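Local coordinates for DUF6836 domain-containing protein (Clostridium leptum, PDB 4PW1) that is of unknown function but folds as a nine-stranded antiparallel beta sheet surrounded by alpha-helices, with two copies in the assembly, at residues R118-D123 with Y218-Y223; E134-F139 with A224-D229; L140-P145 with A173-F178; M234-S239 with E243-F248. One frame throughout, in Å; residues are numbered along the deposited sequence. Where two conformers were deposited one is given.

Contact 1. Residues R118-D123 with Y218-Y223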
# COMPACT_ATOMS: atom_id res chain seq x y z
N ARG B 118 2.28 -21.44 -7.96
CA ARG B 118 2.91 -20.83 -9.14
C ARG B 118 2.37 -19.42 -9.40
O ARG B 118 1.27 -19.04 -8.99
CB ARG B 118 2.74 -21.69 -10.39
CG ARG B 118 1.33 -21.87 -10.80
CD ARG B 118 1.26 -22.73 -12.04
NE ARG B 118 -0.14 -22.82 -12.40
CZ ARG B 118 -0.76 -21.99 -13.21
NH1 ARG B 118 -0.10 -20.99 -13.82
NH2 ARG B 118 -2.05 -22.17 -13.41
N GLU B 119 3.18 -18.67 -10.12
CA GLU B 119 2.83 -17.33 -10.50
C GLU B 119 1.83 -17.37 -11.64
O GLU B 119 2.05 -18.01 -12.66
CB GLU B 119 4.10 -16.60 -10.92
CG GLU B 119 3.91 -15.14 -11.24
CD GLU B 119 5.23 -14.47 -11.58
OE1 GLU B 119 6.16 -14.54 -10.75
OE2 GLU B 119 5.34 -13.89 -12.69
N ALA B 120 0.69 -16.72 -11.46
CA ALA B 120 -0.31 -16.62 -12.53
C ALA B 120 0.24 -15.79 -13.67
O ALA B 120 0.90 -14.79 -13.42
CB ALA B 120 -1.56 -15.96 -12.01
N THR B 121 -0.05 -16.16 -14.90
CA THR B 121 0.31 -15.33 -16.07
C THR B 121 -0.66 -14.15 -16.16
O THR B 121 -1.72 -14.13 -15.50
CB THR B 121 0.20 -16.14 -17.36
OG1 THR B 121 -1.13 -16.64 -17.49
CG2 THR B 121 1.17 -17.32 -17.37
N ALA B 122 -0.32 -13.18 -16.99
CA ALA B 122 -1.20 -12.04 -17.29
C ALA B 122 -2.60 -12.50 -17.76
O ALA B 122 -3.63 -12.00 -17.29
CB ALA B 122 -0.55 -11.15 -18.34
N ASP B 123 -2.63 -13.49 -18.65
CA ASP B 123 -3.90 -14.04 -19.14
C ASP B 123 -4.75 -14.71 -18.06
O ASP B 123 -5.96 -14.55 -18.04
CB ASP B 123 -3.66 -15.02 -20.28
CG ASP B 123 -3.38 -14.33 -21.61
OD1 ASP B 123 -3.61 -13.10 -21.73
OD2 ASP B 123 -2.92 -15.01 -22.55
N TYR B 218 -1.75 -7.63 -6.62
CA TYR B 218 -0.59 -7.47 -5.77
C TYR B 218 -0.17 -8.85 -5.29
O TYR B 218 -0.99 -9.63 -4.81
CB TYR B 218 -1.00 -6.66 -4.55
CG TYR B 218 0.10 -6.36 -3.56
CD1 TYR B 218 1.19 -5.51 -3.89
CD2 TYR B 218 0.05 -6.88 -2.26
CE1 TYR B 218 2.17 -5.18 -2.94
CE2 TYR B 218 1.03 -6.58 -1.33
CZ TYR B 218 2.08 -5.73 -1.68
OH TYR B 218 3.01 -5.40 -0.74
N ASP B 219 1.12 -9.14 -5.41
CA ASP B 219 1.70 -10.32 -4.80
C ASP B 219 1.00 -11.65 -5.23
O ASP B 219 0.73 -12.52 -4.40
CB ASP B 219 1.66 -10.14 -3.29
CG ASP B 219 2.50 -11.15 -2.56
OD1 ASP B 219 3.52 -11.58 -3.12
OD2 ASP B 219 2.11 -11.51 -1.44
N ASN B 220 0.71 -11.76 -6.52
CA ASN B 220 0.09 -12.93 -7.13
C ASN B 220 -1.39 -13.14 -6.73
O ASN B 220 -1.96 -14.16 -7.03
CB ASN B 220 0.90 -14.23 -6.86
CG ASN B 220 0.65 -15.32 -7.91
OD1 ASN B 220 0.61 -15.04 -9.10
ND2 ASN B 220 0.45 -16.56 -7.47
N HIS B 221 -2.00 -12.12 -6.13
CA HIS B 221 -3.41 -12.14 -5.81
C HIS B 221 -4.13 -11.00 -6.42
O HIS B 221 -3.54 -9.98 -6.80
CB HIS B 221 -3.59 -12.10 -4.30
CG HIS B 221 -3.09 -13.32 -3.64
ND1 HIS B 221 -1.80 -13.44 -3.18
CD2 HIS B 221 -3.68 -14.52 -3.43
CE1 HIS B 221 -1.62 -14.65 -2.69
NE2 HIS B 221 -2.75 -15.32 -2.82
N ILE B 222 -5.45 -11.17 -6.53
CA ILE B 222 -6.32 -10.04 -6.81
C ILE B 222 -6.95 -9.57 -5.51
O ILE B 222 -7.52 -10.38 -4.72
CB ILE B 222 -7.40 -10.39 -7.83
CG1 ILE B 222 -6.73 -10.78 -9.14
CG2 ILE B 222 -8.40 -9.23 -8.03
CD1 ILE B 222 -7.72 -11.30 -10.18
N TYR B 223 -6.85 -8.26 -5.28
CA TYR B 223 -7.50 -7.61 -4.12
C TYR B 223 -8.80 -6.99 -4.58
O TYR B 223 -8.82 -6.06 -5.37
CB TYR B 223 -6.58 -6.54 -3.52
CG TYR B 223 -5.45 -7.08 -2.67
CD1 TYR B 223 -4.94 -8.33 -2.86
CD2 TYR B 223 -4.83 -6.29 -1.72
CE1 TYR B 223 -3.89 -8.82 -2.09
CE2 TYR B 223 -3.79 -6.76 -0.96
CZ TYR B 223 -3.35 -8.04 -1.13
OH TYR B 223 -2.30 -8.50 -0.41

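Contact 2. Residues E134-F139 with A224-D229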
# COMPACT_ATOMS: atom_id res chain seq x y z
N GLU B 134 -18.16 -12.13 -12.86
CA GLU B 134 -19.31 -12.98 -13.12
C GLU B 134 -19.89 -13.49 -11.79
O GLU B 134 -21.08 -13.47 -11.59
CB GLU B 134 -18.93 -14.16 -14.05
CG GLU B 134 -18.75 -13.79 -15.53
CD GLU B 134 -17.97 -14.82 -16.36
OE1 GLU B 134 -17.57 -15.89 -15.84
OE2 GLU B 134 -17.75 -14.56 -17.56
N ASP B 135 -19.02 -13.95 -10.89
CA ASP B 135 -19.47 -14.47 -9.59
C ASP B 135 -20.19 -13.34 -8.82
O ASP B 135 -21.21 -13.58 -8.15
CB ASP B 135 -18.29 -14.98 -8.75
CG ASP B 135 -17.77 -16.35 -9.18
OD1 ASP B 135 -18.27 -16.93 -10.14
OD2 ASP B 135 -16.83 -16.85 -8.55
N TRP B 136 -19.62 -12.13 -8.91
CA TRP B 136 -20.14 -10.98 -8.20
C TRP B 136 -21.54 -10.62 -8.69
O TRP B 136 -22.42 -10.29 -7.89
CB TRP B 136 -19.20 -9.77 -8.32
CG TRP B 136 -19.62 -8.57 -7.50
CD1 TRP B 136 -19.82 -8.55 -6.15
CD2 TRP B 136 -19.86 -7.22 -7.94
NE1 TRP B 136 -20.18 -7.31 -5.73
CE2 TRP B 136 -20.22 -6.47 -6.81
CE3 TRP B 136 -19.82 -6.59 -9.19
CZ2 TRP B 136 -20.53 -5.12 -6.87
CZ3 TRP B 136 -20.12 -5.24 -9.26
CH2 TRP B 136 -20.48 -4.51 -8.10
N GLU B 137 -21.71 -10.62 -10.01
CA GLU B 137 -23.00 -10.29 -10.60
C GLU B 137 -24.03 -11.34 -10.21
O GLU B 137 -25.17 -10.99 -9.94
CB GLU B 137 -22.89 -10.12 -12.12
CG GLU B 137 -22.20 -8.81 -12.45
CD GLU B 137 -21.80 -8.67 -13.89
OE1 GLU B 137 -22.49 -9.24 -14.77
OE2 GLU B 137 -20.79 -7.99 -14.15
N LYS B 138 -23.62 -12.60 -10.17
CA LYS B 138 -24.53 -13.65 -9.73
C LYS B 138 -24.93 -13.39 -8.26
O LYS B 138 -26.09 -13.45 -7.90
CB LYS B 138 -23.90 -15.03 -9.91
CG LYS B 138 -24.79 -16.19 -9.45
CD LYS B 138 -26.19 -16.13 -10.07
CE LYS B 138 -26.99 -17.41 -9.84
NZ LYS B 138 -27.11 -17.72 -8.38
N PHE B 139 -23.94 -13.08 -7.42
CA PHE B 139 -24.22 -12.73 -6.04
C PHE B 139 -25.20 -11.55 -5.94
O PHE B 139 -26.17 -11.63 -5.17
CB PHE B 139 -22.94 -12.45 -5.26
CG PHE B 139 -23.16 -11.84 -3.90
CD1 PHE B 139 -23.49 -12.64 -2.81
CD2 PHE B 139 -23.04 -10.49 -3.71
CE1 PHE B 139 -23.70 -12.09 -1.56
CE2 PHE B 139 -23.24 -9.94 -2.46
CZ PHE B 139 -23.58 -10.74 -1.38
N ALA B 224 -9.91 -7.55 -4.13
CA ALA B 224 -11.23 -7.08 -4.46
C ALA B 224 -11.67 -6.12 -3.37
O ALA B 224 -11.74 -6.50 -2.21
CB ALA B 224 -12.18 -8.24 -4.52
N MSE B 225 -11.98 -4.90 -3.75
CA MSE B 225 -12.09 -3.83 -2.78
C MSE B 225 -13.49 -3.31 -2.77
O MSE B 225 -14.14 -3.09 -3.82
CB MSE B 225 -11.11 -2.70 -3.13
CG MSE B 225 -9.67 -3.21 -3.01
SE MSE B 225 -8.50 -2.11 -4.19
CE MSE B 225 -9.39 -0.41 -4.06
N TYR B 226 -13.98 -3.07 -1.57
CA TYR B 226 -15.33 -2.58 -1.40
C TYR B 226 -15.32 -1.57 -0.29
O TYR B 226 -14.62 -1.76 0.68
CB TYR B 226 -16.26 -3.71 -0.98
CG TYR B 226 -16.31 -4.80 -1.98
CD1 TYR B 226 -15.40 -5.85 -1.94
CD2 TYR B 226 -17.27 -4.81 -2.97
CE1 TYR B 226 -15.43 -6.84 -2.88
CE2 TYR B 226 -17.30 -5.80 -3.92
CZ TYR B 226 -16.36 -6.82 -3.88
OH TYR B 226 -16.36 -7.84 -4.80
N SER B 227 -16.12 -0.52 -0.40
CA SER B 227 -16.18 0.46 0.69
C SER B 227 -17.49 1.21 0.70
O SER B 227 -18.20 1.21 -0.29
CB SER B 227 -14.99 1.44 0.58
OG SER B 227 -14.98 2.05 -0.66
N ASN B 228 -17.82 1.85 1.81
CA ASN B 228 -19.03 2.67 1.84
C ASN B 228 -18.68 4.10 2.19
O ASN B 228 -17.53 4.39 2.54
CB ASN B 228 -20.09 2.08 2.80
CG ASN B 228 -19.70 2.18 4.26
OD1 ASN B 228 -18.85 2.99 4.66
ND2 ASN B 228 -20.29 1.33 5.07
N ASP B 229 -19.66 4.99 2.11
CA ASP B 229 -19.45 6.43 2.34
C ASP B 229 -18.95 6.74 3.75
O ASP B 229 -18.23 7.71 3.95
CB ASP B 229 -20.76 7.20 2.12
CG ASP B 229 -21.29 7.06 0.71
OD1 ASP B 229 -20.47 6.97 -0.23
OD2 ASP B 229 -22.52 7.05 0.53

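Contact 3. Residues L140-P145 with A173-F178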
# COMPACT_ATOMS: atom_id res chain seq x y z
N LEU B 140 -24.96 -10.48 -6.70
CA LEU B 140 -25.87 -9.34 -6.65
C LEU B 140 -27.30 -9.71 -7.04
O LEU B 140 -28.25 -9.19 -6.45
CB LEU B 140 -25.41 -8.19 -7.53
CG LEU B 140 -24.08 -7.53 -7.22
CD1 LEU B 140 -23.78 -6.49 -8.31
CD2 LEU B 140 -24.05 -6.90 -5.84
N SER B 141 -27.46 -10.62 -7.98
CA SER B 141 -28.81 -11.05 -8.38
C SER B 141 -29.43 -12.00 -7.35
O SER B 141 -30.65 -12.12 -7.31
CB SER B 141 -28.80 -11.74 -9.76
OG SER B 141 -28.29 -13.07 -9.62
N ASP B 142 -28.62 -12.69 -6.56
CA ASP B 142 -29.13 -13.66 -5.60
C ASP B 142 -28.24 -13.73 -4.36
O ASP B 142 -27.44 -14.67 -4.19
CB ASP B 142 -29.26 -15.02 -6.27
CG ASP B 142 -29.99 -16.05 -5.41
OD1 ASP B 142 -30.55 -15.69 -4.33
OD2 ASP B 142 -29.99 -17.22 -5.80
N PRO B 143 -28.35 -12.73 -3.49
CA PRO B 143 -27.35 -12.62 -2.43
C PRO B 143 -27.62 -13.49 -1.21
O PRO B 143 -26.77 -13.55 -0.33
CB PRO B 143 -27.39 -11.14 -2.07
CG PRO B 143 -28.76 -10.69 -2.42
CD PRO B 143 -29.21 -11.55 -3.57
N LEU B 144 -28.78 -14.13 -1.15
CA LEU B 144 -29.11 -15.11 -0.10
C LEU B 144 -29.60 -16.41 -0.76
O LEU B 144 -30.76 -16.76 -0.63
CB LEU B 144 -30.22 -14.57 0.81
CG LEU B 144 -29.83 -13.37 1.66
CD1 LEU B 144 -31.03 -12.89 2.46
CD2 LEU B 144 -28.69 -13.73 2.61
N PRO B 145 -28.73 -17.12 -1.48
CA PRO B 145 -29.26 -18.25 -2.26
C PRO B 145 -29.68 -19.40 -1.35
O PRO B 145 -29.18 -19.51 -0.23
CB PRO B 145 -28.04 -18.68 -3.10
CG PRO B 145 -26.88 -18.32 -2.23
CD PRO B 145 -27.26 -17.05 -1.51
N ALA B 173 -17.16 -17.72 -5.93
CA ALA B 173 -16.20 -17.38 -4.88
C ALA B 173 -16.86 -16.67 -3.68
O ALA B 173 -16.42 -16.84 -2.51
CB ALA B 173 -15.06 -16.53 -5.45
N PHE B 174 -17.88 -15.86 -3.96
CA PHE B 174 -18.54 -15.07 -2.92
C PHE B 174 -19.36 -16.01 -2.06
O PHE B 174 -19.21 -15.99 -0.86
CB PHE B 174 -19.37 -13.91 -3.50
CG PHE B 174 -18.53 -12.88 -4.18
CD1 PHE B 174 -17.92 -11.88 -3.44
CD2 PHE B 174 -18.27 -12.94 -5.54
CE1 PHE B 174 -17.12 -10.94 -4.04
CE2 PHE B 174 -17.45 -12.01 -6.15
CZ PHE B 174 -16.86 -11.00 -5.39
N TYR B 175 -20.17 -16.87 -2.70
CA TYR B 175 -20.96 -17.85 -1.95
C TYR B 175 -20.07 -18.74 -1.08
O TYR B 175 -20.41 -19.01 0.08
CB TYR B 175 -21.80 -18.72 -2.87
CG TYR B 175 -22.90 -18.04 -3.63
CD1 TYR B 175 -23.48 -16.83 -3.18
CD2 TYR B 175 -23.44 -18.62 -4.78
CE1 TYR B 175 -24.52 -16.23 -3.87
CE2 TYR B 175 -24.49 -18.03 -5.48
CZ TYR B 175 -25.04 -16.84 -5.02
OH TYR B 175 -26.07 -16.23 -5.73
N MSE B 176 -18.94 -19.19 -1.62
CA MSE B 176 -18.08 -20.11 -0.88
C MSE B 176 -17.48 -19.42 0.32
O MSE B 176 -17.41 -19.99 1.44
CB MSE B 176 -16.92 -20.64 -1.71
CG MSE B 176 -17.44 -21.58 -2.78
SE MSE B 176 -15.92 -22.36 -3.79
CE MSE B 176 -14.77 -20.84 -4.42
N PHE B 177 -17.03 -18.19 0.10
CA PHE B 177 -16.40 -17.45 1.20
C PHE B 177 -17.43 -17.11 2.29
O PHE B 177 -17.17 -17.31 3.46
CB PHE B 177 -15.75 -16.19 0.68
CG PHE B 177 -15.14 -15.34 1.77
CD1 PHE B 177 -13.99 -15.75 2.43
CD2 PHE B 177 -15.76 -14.17 2.17
CE1 PHE B 177 -13.46 -14.98 3.45
CE2 PHE B 177 -15.24 -13.39 3.17
CZ PHE B 177 -14.08 -13.80 3.81
N PHE B 178 -18.60 -16.63 1.92
CA PHE B 178 -19.63 -16.33 2.95
C PHE B 178 -20.07 -17.56 3.72
O PHE B 178 -20.30 -17.49 4.94
CB PHE B 178 -20.83 -15.62 2.33
CG PHE B 178 -20.50 -14.27 1.78
CD1 PHE B 178 -19.62 -13.46 2.42
CD2 PHE B 178 -21.06 -13.83 0.60
CE1 PHE B 178 -19.27 -12.22 1.90
CE2 PHE B 178 -20.74 -12.57 0.10
CZ PHE B 178 -19.87 -11.78 0.75

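Contact 4. Residues M234-S239 with E243-F248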
# COMPACT_ATOMS: atom_id res chain seq x y z
N MSE B 234 -13.35 -2.88 2.97
CA MSE B 234 -12.85 -4.23 3.03
C MSE B 234 -12.12 -4.59 1.79
O MSE B 234 -12.34 -4.01 0.72
CB MSE B 234 -14.05 -5.12 3.33
CG MSE B 234 -13.81 -6.53 2.88
SE MSE B 234 -15.35 -7.68 3.39
CE MSE B 234 -16.31 -6.97 2.02
N VAL B 235 -11.20 -5.55 1.93
CA VAL B 235 -10.55 -6.18 0.82
C VAL B 235 -10.70 -7.67 0.96
O VAL B 235 -10.50 -8.23 2.04
CB VAL B 235 -9.05 -5.83 0.79
CG1 VAL B 235 -8.38 -6.54 -0.34
CG2 VAL B 235 -8.87 -4.35 0.68
N LEU B 236 -11.18 -8.30 -0.11
CA LEU B 236 -11.18 -9.74 -0.22
C LEU B 236 -9.99 -10.14 -1.07
O LEU B 236 -9.79 -9.60 -2.13
CB LEU B 236 -12.48 -10.21 -0.87
CG LEU B 236 -13.71 -10.04 -0.00
CD1 LEU B 236 -14.98 -10.36 -0.80
CD2 LEU B 236 -13.63 -10.95 1.21
N ILE B 237 -9.20 -11.10 -0.59
CA ILE B 237 -7.97 -11.51 -1.23
C ILE B 237 -8.21 -12.78 -2.02
O ILE B 237 -8.44 -13.85 -1.43
CB ILE B 237 -6.86 -11.79 -0.19
CG1 ILE B 237 -6.66 -10.55 0.68
CG2 ILE B 237 -5.57 -12.23 -0.85
CD1 ILE B 237 -5.76 -10.82 1.86
N TYR B 238 -8.20 -12.63 -3.34
CA TYR B 238 -8.52 -13.72 -4.25
C TYR B 238 -7.27 -14.32 -4.86
O TYR B 238 -6.42 -13.58 -5.37
CB TYR B 238 -9.44 -13.20 -5.35
CG TYR B 238 -9.99 -14.26 -6.29
CD1 TYR B 238 -11.06 -15.07 -5.90
CD2 TYR B 238 -9.50 -14.40 -7.59
CE1 TYR B 238 -11.61 -15.98 -6.77
CE2 TYR B 238 -10.05 -15.33 -8.46
CZ TYR B 238 -11.10 -16.12 -8.04
OH TYR B 238 -11.67 -17.03 -8.89
N SER B 239 -7.18 -15.65 -4.80
CA SER B 239 -6.16 -16.39 -5.49
C SER B 239 -6.65 -16.83 -6.89
O SER B 239 -7.63 -17.59 -7.00
CB SER B 239 -5.77 -17.62 -4.72
OG SER B 239 -5.03 -18.48 -5.55
N GLU B 243 -8.70 -20.11 -7.43
CA GLU B 243 -10.03 -19.62 -7.78
C GLU B 243 -10.95 -19.50 -6.55
O GLU B 243 -12.11 -19.89 -6.57
CB GLU B 243 -10.65 -20.50 -8.87
CG GLU B 243 -9.80 -20.50 -10.14
CD GLU B 243 -10.60 -20.96 -11.35
OE1 GLU B 243 -10.80 -22.18 -11.48
OE2 GLU B 243 -11.07 -20.11 -12.12
N ARG B 244 -10.42 -18.91 -5.49
CA ARG B 244 -11.22 -18.62 -4.34
C ARG B 244 -10.59 -17.53 -3.50
O ARG B 244 -9.41 -17.18 -3.69
CB ARG B 244 -11.39 -19.88 -3.49
CG ARG B 244 -10.09 -20.45 -2.98
CD ARG B 244 -10.36 -21.07 -1.63
NE ARG B 244 -9.16 -21.60 -1.05
CZ ARG B 244 -8.97 -21.83 0.25
NH1 ARG B 244 -9.93 -21.59 1.14
NH2 ARG B 244 -7.79 -22.29 0.67
N PHE B 245 -11.39 -16.99 -2.60
CA PHE B 245 -10.89 -16.06 -1.62
C PHE B 245 -10.07 -16.76 -0.54
O PHE B 245 -10.49 -17.77 0.03
CB PHE B 245 -12.04 -15.25 -1.04
CG PHE B 245 -12.68 -14.31 -2.02
CD1 PHE B 245 -11.94 -13.27 -2.59
CD2 PHE B 245 -14.01 -14.42 -2.35
CE1 PHE B 245 -12.54 -12.40 -3.48
CE2 PHE B 245 -14.61 -13.56 -3.24
CZ PHE B 245 -13.88 -12.55 -3.84
N VAL B 246 -8.83 -16.29 -0.34
CA VAL B 246 -7.96 -16.88 0.65
C VAL B 246 -7.76 -15.99 1.87
O VAL B 246 -6.99 -16.32 2.76
CB VAL B 246 -6.60 -17.31 0.05
CG1 VAL B 246 -6.82 -18.38 -1.01
CG2 VAL B 246 -5.89 -16.11 -0.54
N GLY B 247 -8.44 -14.87 1.90
CA GLY B 247 -8.35 -13.96 3.02
C GLY B 247 -9.20 -12.73 2.87
O GLY B 247 -9.84 -12.52 1.85
N PHE B 248 -9.19 -11.90 3.92
CA PHE B 248 -9.86 -10.65 3.91
C PHE B 248 -9.29 -9.72 4.96
O PHE B 248 -8.60 -10.14 5.87
CB PHE B 248 -11.37 -10.79 4.17
CG PHE B 248 -11.71 -11.07 5.61
CD1 PHE B 248 -11.67 -12.36 6.10
CD2 PHE B 248 -12.08 -10.05 6.48
CE1 PHE B 248 -11.97 -12.62 7.44
CE2 PHE B 248 -12.35 -10.30 7.83
CZ PHE B 248 -12.29 -11.60 8.30

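Contact 1. Residues R118-D123 with Y218-Y223
Asn220 alone in 218-223 touches 118-123, and it sits in a tight turn that aims it at Arg118, Glu119 and Ala120. The turn is type I' and starts at Tyr218. Tyr218 and His221 pair through two backbone hydrogen bonds, which closes the hairpin between strands 214-218 and 221-227. Asp219 follows with positive phi. Its backbone O accepts a bond from His221 ND1, with the donor well above the carbonyl plane. Asn220 also has positive phi, and its CG lies anti to the backbone N (chi1 -156°). This directs the amide out of the turn and onto the loop. OD1 accepts a hydrogen bond from Ala120 N at 2.9 Å, on a lone pair and in the carbonyl plane. ND2 gives a more bent bond to Arg118 O at 3.0 Å, with the oxygen tilted out of the amide plane. ND2 has a further acceptor in Glu117 OE2. OD1 also comes within 3.5 Å of Glu119 CA and lies 3.7 Å from Ala120 CB. Past His221 the chain enters strand 221-227, where Ile222 packs on helix 122-141 at Met125 and Ala128. The amide thus pairs with one donor and one acceptor of the loop backbone. Two bonds of opposite sense fix which way round it is turned, and they hold the hairpin turn against the lead-in to helix 122-141.

Contact 2. Residues E134-F139 with A224-D229
Trp136 and Tyr226 make this contact alone, the first from helix 122-141 and the second from strand 221-227. Trp136 has CG anti to its own backbone N (chi1 -175°), which sends the indole off the helix toward the sheet. In Tyr226, CG is anti to the carbonyl carbon (chi1 -60°), and the phenol ring reaches out from the strand to meet the indole. The side chains run alongside one another, pointing opposite ways. Their planes stand 51° apart, an oblique pairing, and the five-membered ring of Trp136 and the Tyr226 ring have centroids 5.6 Å apart. The nearest atoms are Trp136 NE1 and Tyr226 CE2, at 3.7 Å. Tyr226 OH lies over one face of the indole, 3.8 Å from Trp136 CD1. That hydroxyl is buried and has no polar partner in the model. The indole N-H is used elsewhere, in a hydrogen bond to Val208 O of helix 198-210, which steadies the ring's rotation. Around the pair, Phe213 meets Trp136 edge-to-face, and Phe174 of helix 173-190 packs against both Trp136 and Tyr226. On the strand side, Tyr226 pairs through its backbone with Met234 of strand 233-239. The contact therefore lies where helices 122-141, 173-190 and 198-210 come together over the sheet.

Contact 3. Residues L140-P145 with A173-F178
Tyr175 reaches from the start of helix 173-190 to Asp142 and Pro145, in the layer of helices that surrounds the antiparallel sheet. The contact joins that helix to the chain leaving helix 122-141. Asp142 is the first residue to depart from helical geometry. Its backbone O is the acceptor for Tyr175 OH, at a short 2.6 Å. The oxygen sits at the edge of the ring, near its plane, and the donor is tilted 20° from the carbonyl plane. The Asp142 carboxylate stands nearly upright to the phenol plane (79°). Its CB comes within 3.5 Å of Tyr175 OH. CG of Tyr175 lies beside the backbone N (chi1 -66°), and the ring runs out from the helix flank until its hydroxyl meets the loop. Lys138 stands nearby, with a weak hydrogen bond to the same hydroxyl and a long, weak ion pair with Asp142. Of the hydroxyl's two bonds, the one to Asp142 O is the short one. The Pro145 side chain points against Tyr175, and its CG lies over one face of the ring. This is a CH-pi contact, so the phenol is held at its hydroxyl by a hydrogen bond and over one face by Pro145. Residues 147-168, which follow soon after, are not modelled. Pro145 CG lies 3.7 Å from the ring centroid, and Tyr175 CE1 is its nearest ring atom, at 3.6 Å.

Contact 4. Residues M234-S239 with E243-F248
Val246 N gives a short hydrogen bond to Ile237 O, 2.7 Å long and nearly along the C=O axis, at a classic beta bulge of the hairpin 233-251. In this bulge Val246 and Gly247 both face Ile237. Gly247 N makes a weak second approach to the same oxygen, and Phe245 CA adds a CA-H...O contact. Toward the same strand, Ile237 N gives an almost straight bond to Gly247 O at 2.9 Å. A second irregularity lies by the turn. Glu243, with positive phi, and Arg244 both face Ser239, which makes a G1 bulge. Ser239 N bonds Arg244 O at 2.9 Å, while the bonds returned to Ser239 O are weak. On the face that meets helix 173-190, Phe245 lies between two neighbours. Tyr238 has CG anti to its backbone N (chi1 -173°), and its ring presents an edge to one face of Phe245, with planes 71° apart. Leu236 CD1 covers the opposite face in a CH-pi contact. The buried Tyr238 OH has no polar partner in the model and rests near the Glu243 backbone. Further along, Leu236 CD2 packs on Phe248 CB at 3.7 Å. Ile237, on the other face, touches Val246 CG2 with its CG2, the two side chains lying crosswise. Arg244 NE forms a salt bridge with Glu242. Leu236 CB also presses on Phe245 CE1, at 3.4 Å.

In the fold
From the N terminus, contact 1 opens just before helix 122-141, and contacts 2 and 3 open in turn toward its far end. Contact 3 closes first, at helix 173-190, so its short loop lies within those of contacts 1 and 2. Contact 1 closes next, at the turn before strand 221-227, and contact 2 on that strand. Their segments alternate along the chain, so the loops cross. Together they tie the start and the far part of the helix 122-141 region to residues 218-227, at points about 19 Å apart between centres. Contact 4 follows in series as a local hairpin. Its strand 233-239 pairs with 221-227, and its helix-facing side chains meet 173-178, which links the sheet interior to the other three contacts.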